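Local coordinates for protein glutathione S-transferase domain (Burkholderia graminis, PDB 4MF5) that probably acts as a glutathione transferase of the Ure2p-like group, binding glutathione on its thioredoxin-like domain, at residues N52-L65 against S112-L126. Numbering follows the deposited sequence. Where two conformers were deposited one is given.
Sequences NGVKVSIMLEETGL and SGAILIYLADKTGQL. With GSH (glutathione), chain D; FMT (formic acid), chain B.
S112 OG takes a hydrogen bond of 2.9 Å from K55 NZ and gives one of 2.6 Å to O1 of a formic acid molecule, whose O2 receives S112 N. With CG beside its backbone N (chi1 -63°) and an otherwise extended chain, K55 runs alongside S112, its CD 3.4 Å from S112 OG. The ammonium group also bonds weakly to N52 OD1 and reaches Q144 of helix 131-161, while W211 donates to the same N52 oxygen. N52 ND2 in turn makes a weak bond to glutathione OE1.

Beyond this polar end the two helices run nearly parallel, 10° apart with axes 9.2 Å from each other, on one face of the thioredoxin-like sheet. M59 turns at chi2 (65°) and lays its CE over the backbone of A120, 3.4 Å from A120 N; its CB meets L116 CD2 and its SD faces L126 CD1. L119 spreads its methyls between M59 CG, L60 CD2 and L65 CD2. At the far end Q125 NE2 bonds weakly to T63 O, and a water joins Q125 OE1 to E62 O. The helix-start N-H and hydroxyl of S112 suit an anionic guest, which the nearby K55 would probably favour; a glutathione has been seen at S112 in this protein, whereas here formic acid, probably from the crystallisation liquor, takes the place.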
loop_
_atom_site.group_PDB
_atom_site.type_symbol
_atom_site.label_atom_id
_atom_site.label_comp_id
_atom_site.label_asym_id
_atom_site.label_seq_id
_atom_site.Cartn_x
_atom_site.Cartn_y
_atom_site.Cartn_z
ATOM N N ASN A 52 5.626 -6.331 9.431
ATOM C CA ASN A 52 5.834 -6.359 7.991
ATOM C C ASN A 52 6.718 -7.529 7.582
ATOM O O ASN A 52 6.501 -8.112 6.518
ATOM C CB ASN A 52 6.418 -5.058 7.479
ATOM C CG ASN A 52 5.448 -3.901 7.611
ATOM O OD1 ASN A 52 4.230 -4.102 7.582
ATOM N ND2 ASN A 52 5.967 -2.681 7.688
ATOM N N GLY A 53 7.718 -7.874 8.390
ATOM C CA GLY A 53 8.568 -8.996 8.089
ATOM C C GLY A 53 7.847 -10.324 8.148
ATOM O O GLY A 53 8.011 -11.183 7.268
ATOM N N VAL A 54 7.043 -10.522 9.183
ATOM C CA VAL A 54 6.381 -11.800 9.335
ATOM C C VAL A 54 5.307 -12.021 8.297
ATOM O O VAL A 54 4.954 -13.164 8.025
ATOM C CB VAL A 54 5.827 -12.050 10.759
ATOM C CG1 VAL A 54 6.947 -11.955 11.783
ATOM C CG2 VAL A 54 4.652 -11.147 11.085
ATOM N N LYS A 55 4.756 -10.987 7.662
ATOM C CA LYS A 55 3.875 -11.247 6.541
ATOM C C LYS A 55 4.569 -12.199 5.572
ATOM O O LYS A 55 3.938 -13.126 5.033
ATOM C CB LYS A 55 3.540 -9.957 5.780
ATOM C CG LYS A 55 2.778 -8.890 6.536
ATOM C CD LYS A 55 2.669 -7.648 5.666
ATOM C CE LYS A 55 2.159 -6.396 6.339
ATOM N NZ LYS A 55 2.239 -5.252 5.410
ATOM N N VAL A 56 5.829 -11.900 5.256
ATOM C CA VAL A 56 6.543 -12.643 4.239
ATOM C C VAL A 56 6.978 -14.020 4.728
ATOM O O VAL A 56 6.823 -14.996 4.015
ATOM C CB VAL A 56 7.684 -11.806 3.668
ATOM C CG1 VAL A 56 8.509 -12.614 2.681
ATOM C CG2 VAL A 56 7.115 -10.563 3.003
ATOM N N SER A 57 7.551 -14.112 5.925
ATOM C CA SER A 57 7.912 -15.436 6.432
ATOM C C SER A 57 6.672 -16.311 6.626
ATOM O O SER A 57 6.735 -17.521 6.341
ATOM C CB SER A 57 8.738 -15.333 7.703
ATOM O OG SER A 57 8.098 -14.495 8.630
ATOM N N ILE A 58 5.549 -15.743 7.082
ATOM C CA ILE A 58 4.320 -16.516 7.166
ATOM C C ILE A 58 3.911 -17.022 5.783
ATOM O O ILE A 58 3.569 -18.186 5.609
ATOM C CB ILE A 58 3.184 -15.723 7.826
ATOM C CG1 ILE A 58 3.511 -15.491 9.316
ATOM C CG2 ILE A 58 1.854 -16.426 7.633
ATOM C CD1 ILE A 58 2.614 -14.472 9.994
ATOM N N MET A 59 3.930 -16.153 4.777
ATOM C CA MET A 59 3.564 -16.575 3.423
ATOM C C MET A 59 4.452 -17.730 2.936
ATOM O O MET A 59 3.978 -18.702 2.337
ATOM C CB MET A 59 3.660 -15.378 2.482
ATOM C CG MET A 59 3.321 -15.690 1.031
ATOM S SD MET A 59 1.593 -16.181 0.847
ATOM C CE MET A 59 1.499 -16.176 -0.945
ATOM N N LEU A 60 5.748 -17.632 3.183
ATOM C CA LEU A 60 6.679 -18.678 2.806
ATOM C C LEU A 60 6.377 -19.977 3.531
ATOM O O LEU A 60 6.399 -21.056 2.929
ATOM C CB LEU A 60 8.123 -18.221 3.043
ATOM C CG LEU A 60 8.577 -17.097 2.111
ATOM C CD1 LEU A 60 9.805 -16.387 2.669
ATOM C CD2 LEU A 60 8.840 -17.600 0.700
ATOM N N GLU A 61 6.098 -19.907 4.831
ATOM C CA GLU A 61 5.760 -21.100 5.588
ATOM C C GLU A 61 4.434 -21.700 5.147
ATOM O O GLU A 61 4.306 -22.920 5.089
ATOM C CB GLU A 61 5.727 -20.773 7.092
ATOM C CG GLU A 61 7.091 -20.433 7.671
ATOM C CD GLU A 61 8.053 -21.597 7.731
ATOM O OE1 GLU A 61 7.612 -22.761 7.650
ATOM O OE2 GLU A 61 9.264 -21.335 7.904
ATOM N N GLU A 62 3.448 -20.873 4.822
ATOM C CA GLU A 62 2.151 -21.367 4.371
ATOM C C GLU A 62 2.275 -22.098 3.043
ATOM O O GLU A 62 1.675 -23.160 2.850
ATOM C CB GLU A 62 1.158 -20.209 4.213
ATOM C CG GLU A 62 0.696 -19.597 5.528
ATOM C CD GLU A 62 -0.376 -20.354 6.277
ATOM O OE1 GLU A 62 -0.772 -21.461 5.823
ATOM O OE2 GLU A 62 -0.828 -19.841 7.319
ATOM N N THR A 63 3.013 -21.512 2.104
ATOM C CA THR A 63 3.138 -22.084 0.777
ATOM C C THR A 63 4.159 -23.204 0.718
ATOM O O THR A 63 4.184 -23.928 -0.262
ATOM C CB THR A 63 3.506 -21.039 -0.282
ATOM O OG1 THR A 63 4.793 -20.475 0.012
ATOM C CG2 THR A 63 2.421 -19.976 -0.399
ATOM N N GLY A 64 5.025 -23.309 1.722
ATOM C CA GLY A 64 6.074 -24.306 1.748
ATOM C C GLY A 64 7.240 -24.012 0.821
ATOM O O GLY A 64 8.085 -24.892 0.616
ATOM N N LEU A 65 7.326 -22.808 0.263
ATOM C CA LEU A 65 8.428 -22.511 -0.612
ATOM C C LEU A 65 9.721 -22.482 0.196
ATOM O O LEU A 65 9.794 -21.795 1.212
ATOM C CB LEU A 65 8.224 -21.143 -1.258
ATOM C CG LEU A 65 9.201 -20.787 -2.372
ATOM C CD1 LEU A 65 8.916 -21.581 -3.624
ATOM C CD2 LEU A 65 9.149 -19.303 -2.688
ATOM N N SER A 112 6.510 -5.518 1.574
ATOM C CA SER A 112 5.824 -6.745 1.989
ATOM C C SER A 112 4.608 -7.028 1.128
ATOM O O SER A 112 4.412 -8.155 0.689
ATOM C CB SER A 112 5.440 -6.630 3.456
ATOM O OG SER A 112 4.536 -5.568 3.699
ATOM N N GLY A 113 3.765 -6.031 0.854
ATOM C CA GLY A 113 2.568 -6.276 0.056
ATOM C C GLY A 113 2.869 -6.734 -1.357
ATOM O O GLY A 113 2.146 -7.550 -1.924
ATOM N N ALA A 114 3.925 -6.163 -1.954
ATOM C CA ALA A 114 4.353 -6.600 -3.280
ATOM C C ALA A 114 4.868 -8.032 -3.254
ATOM O O ALA A 114 4.580 -8.826 -4.145
ATOM C CB ALA A 114 5.414 -5.675 -3.862
ATOM N N ILE A 115 5.654 -8.358 -2.235
ATOM C CA ILE A 115 6.192 -9.703 -2.073
ATOM C C ILE A 115 5.059 -10.715 -1.896
ATOM O O ILE A 115 5.121 -11.811 -2.451
ATOM C CB ILE A 115 7.207 -9.742 -0.929
ATOM C CG1 ILE A 115 8.423 -8.863 -1.246
ATOM C CG2 ILE A 115 7.624 -11.181 -0.641
ATOM C CD1 ILE A 115 9.251 -8.522 -0.023
ATOM N N LEU A 116 4.014 -10.361 -1.160
ATOM C CA LEU A 116 2.887 -11.276 -1.008
ATOM C C LEU A 116 2.237 -11.595 -2.355
ATOM O O LEU A 116 1.910 -12.759 -2.629
ATOM C CB LEU A 116 1.831 -10.721 -0.053
ATOM C CG LEU A 116 2.217 -10.643 1.416
ATOM C CD1 LEU A 116 1.113 -9.995 2.209
ATOM C CD2 LEU A 116 2.539 -12.012 1.983
ATOM N N ILE A 117 2.007 -10.572 -3.182
ATOM C CA ILE A 117 1.416 -10.790 -4.504
ATOM C C ILE A 117 2.358 -11.654 -5.358
ATOM O O ILE A 117 1.922 -12.600 -6.005
ATOM C CB ILE A 117 1.089 -9.441 -5.177
ATOM C CG1 ILE A 117 0.010 -8.719 -4.381
ATOM C CG2 ILE A 117 0.650 -9.688 -6.613
ATOM C CD1 ILE A 117 -0.123 -7.238 -4.747
ATOM N N TYR A 118 3.646 -11.315 -5.363
ATOM C CA TYR A 118 4.621 -12.104 -6.106
ATOM C C TYR A 118 4.586 -13.576 -5.696
ATOM O O TYR A 118 4.553 -14.455 -6.547
ATOM C CB TYR A 118 6.035 -11.539 -5.917
ATOM C CG TYR A 118 7.067 -12.466 -6.498
ATOM C CD1 TYR A 118 7.113 -12.700 -7.871
ATOM C CD2 TYR A 118 7.945 -13.178 -5.682
ATOM C CE1 TYR A 118 7.979 -13.620 -8.398
ATOM C CE2 TYR A 118 8.845 -14.072 -6.224
ATOM C CZ TYR A 118 8.863 -14.295 -7.594
ATOM O OH TYR A 118 9.724 -15.172 -8.186
ATOM N N LEU A 119 4.657 -13.855 -4.402
ATOM C CA LEU A 119 4.704 -15.232 -3.938
ATOM C C LEU A 119 3.407 -15.964 -4.251
ATOM O O LEU A 119 3.438 -17.156 -4.573
ATOM C CB LEU A 119 5.028 -15.283 -2.449
ATOM C CG LEU A 119 6.439 -14.830 -2.082
ATOM C CD1 LEU A 119 6.583 -14.779 -0.565
ATOM C CD2 LEU A 119 7.508 -15.717 -2.710
ATOM N N ALA A 120 2.273 -15.290 -4.156
ATOM C CA ALA A 120 1.001 -15.915 -4.489
ATOM C C ALA A 120 0.993 -16.299 -5.968
ATOM O O ALA A 120 0.536 -17.376 -6.342
ATOM C CB ALA A 120 -0.148 -14.986 -4.158
ATOM N N ASP A 121 1.479 -15.402 -6.805
ATOM C CA ASP A 121 1.533 -15.661 -8.246
ATOM C C ASP A 121 2.521 -16.766 -8.581
ATOM O O ASP A 121 2.266 -17.586 -9.458
ATOM C CB ASP A 121 1.942 -14.403 -9.008
ATOM C CG ASP A 121 0.877 -13.344 -9.056
ATOM O OD1 ASP A 121 -0.282 -13.598 -8.677
ATOM O OD2 ASP A 121 1.234 -12.224 -9.499
ATOM N N LYS A 122 3.681 -16.759 -7.920
ATOM C CA LYS A 122 4.747 -17.685 -8.266
ATOM C C LYS A 122 4.293 -19.121 -8.176
ATOM O O LYS A 122 4.601 -19.929 -9.047
ATOM C CB LYS A 122 5.946 -17.471 -7.340
ATOM C CG LYS A 122 7.109 -18.414 -7.591
ATOM C CD LYS A 122 8.123 -18.396 -6.467
ATOM C CE LYS A 122 9.233 -19.428 -6.678
ATOM N NZ LYS A 122 10.164 -19.056 -7.769
ATOM N N THR A 123 3.560 -19.425 -7.105
ATOM C CA THR A 123 3.143 -20.833 -7.006
ATOM C C THR A 123 1.640 -21.012 -6.969
ATOM O O THR A 123 1.169 -22.134 -6.807
ATOM C CB THR A 123 3.760 -21.538 -5.803
ATOM O OG1 THR A 123 3.308 -20.879 -4.615
ATOM C CG2 THR A 123 5.273 -21.530 -5.856
ATOM N N GLY A 124 0.897 -19.968 -7.313
ATOM C CA GLY A 124 -0.548 -20.113 -7.498
ATOM C C GLY A 124 -1.243 -20.489 -6.204
ATOM O O GLY A 124 -2.083 -21.395 -6.191
ATOM N N GLN A 125 -0.881 -19.852 -5.106
ATOM C CA GLN A 125 -1.477 -20.139 -3.809
ATOM C C GLN A 125 -1.873 -18.869 -3.085
ATOM O O GLN A 125 -1.159 -17.879 -3.149
ATOM C CB GLN A 125 -0.481 -20.902 -2.920
ATOM C CG GLN A 125 -0.113 -22.266 -3.426
ATOM C CD GLN A 125 0.861 -22.908 -2.475
ATOM O OE1 GLN A 125 0.489 -23.311 -1.350
ATOM N NE2 GLN A 125 2.130 -22.973 -2.885
ATOM N N LEU A 126 -2.993 -18.920 -2.369
ATOM C CA LEU A 126 -3.367 -17.895 -1.372
ATOM C C LEU A 126 -3.762 -16.568 -2.005
ATOM O O LEU A 126 -3.787 -15.523 -1.355
ATOM C CB LEU A 126 -2.312 -17.749 -0.267
ATOM C CG LEU A 126 -2.089 -19.052 0.497
ATOM C CD1 LEU A 126 -1.036 -18.868 1.570
ATOM C CD2 LEU A 126 -3.378 -19.609 1.087
HETATM C CG1 GSH D . 8.491 -2.048 6.447
HETATM C CD1 GSH D . 9.054 -2.455 7.766
HETATM O OE1 GSH D . 8.567 -3.339 8.489
HETATM N N2 GSH D . 10.138 -1.810 8.100
HETATM C CA2 GSH D . 10.409 -1.244 9.400
HETATM C C2 GSH D . 11.885 -1.107 9.388
HETATM O O2 GSH D . 12.585 -1.876 8.636
HETATM C CB2 GSH D . 10.087 -1.959 10.685
HETATM S SG2 GSH D . 9.349 -3.568 10.479
HETATM N N3 GSH D . 12.385 -0.154 10.146
HETATM C CA3 GSH D . 13.777 0.206 10.037
HETATM C C3 GSH D . 13.927 1.703 10.175
HETATM O O31 GSH D . 12.900 2.370 10.421
HETATM O O32 GSH D . 15.048 2.239 10.047
HETATM C C FMT B . 6.749 -3.015 4.030
HETATM O O1 FMT B . 5.550 -3.238 4.238
HETATM O O2 FMT B . 7.554 -3.804 3.490
HETATM O O HOH W 1 0.852 -25.294 0.636
#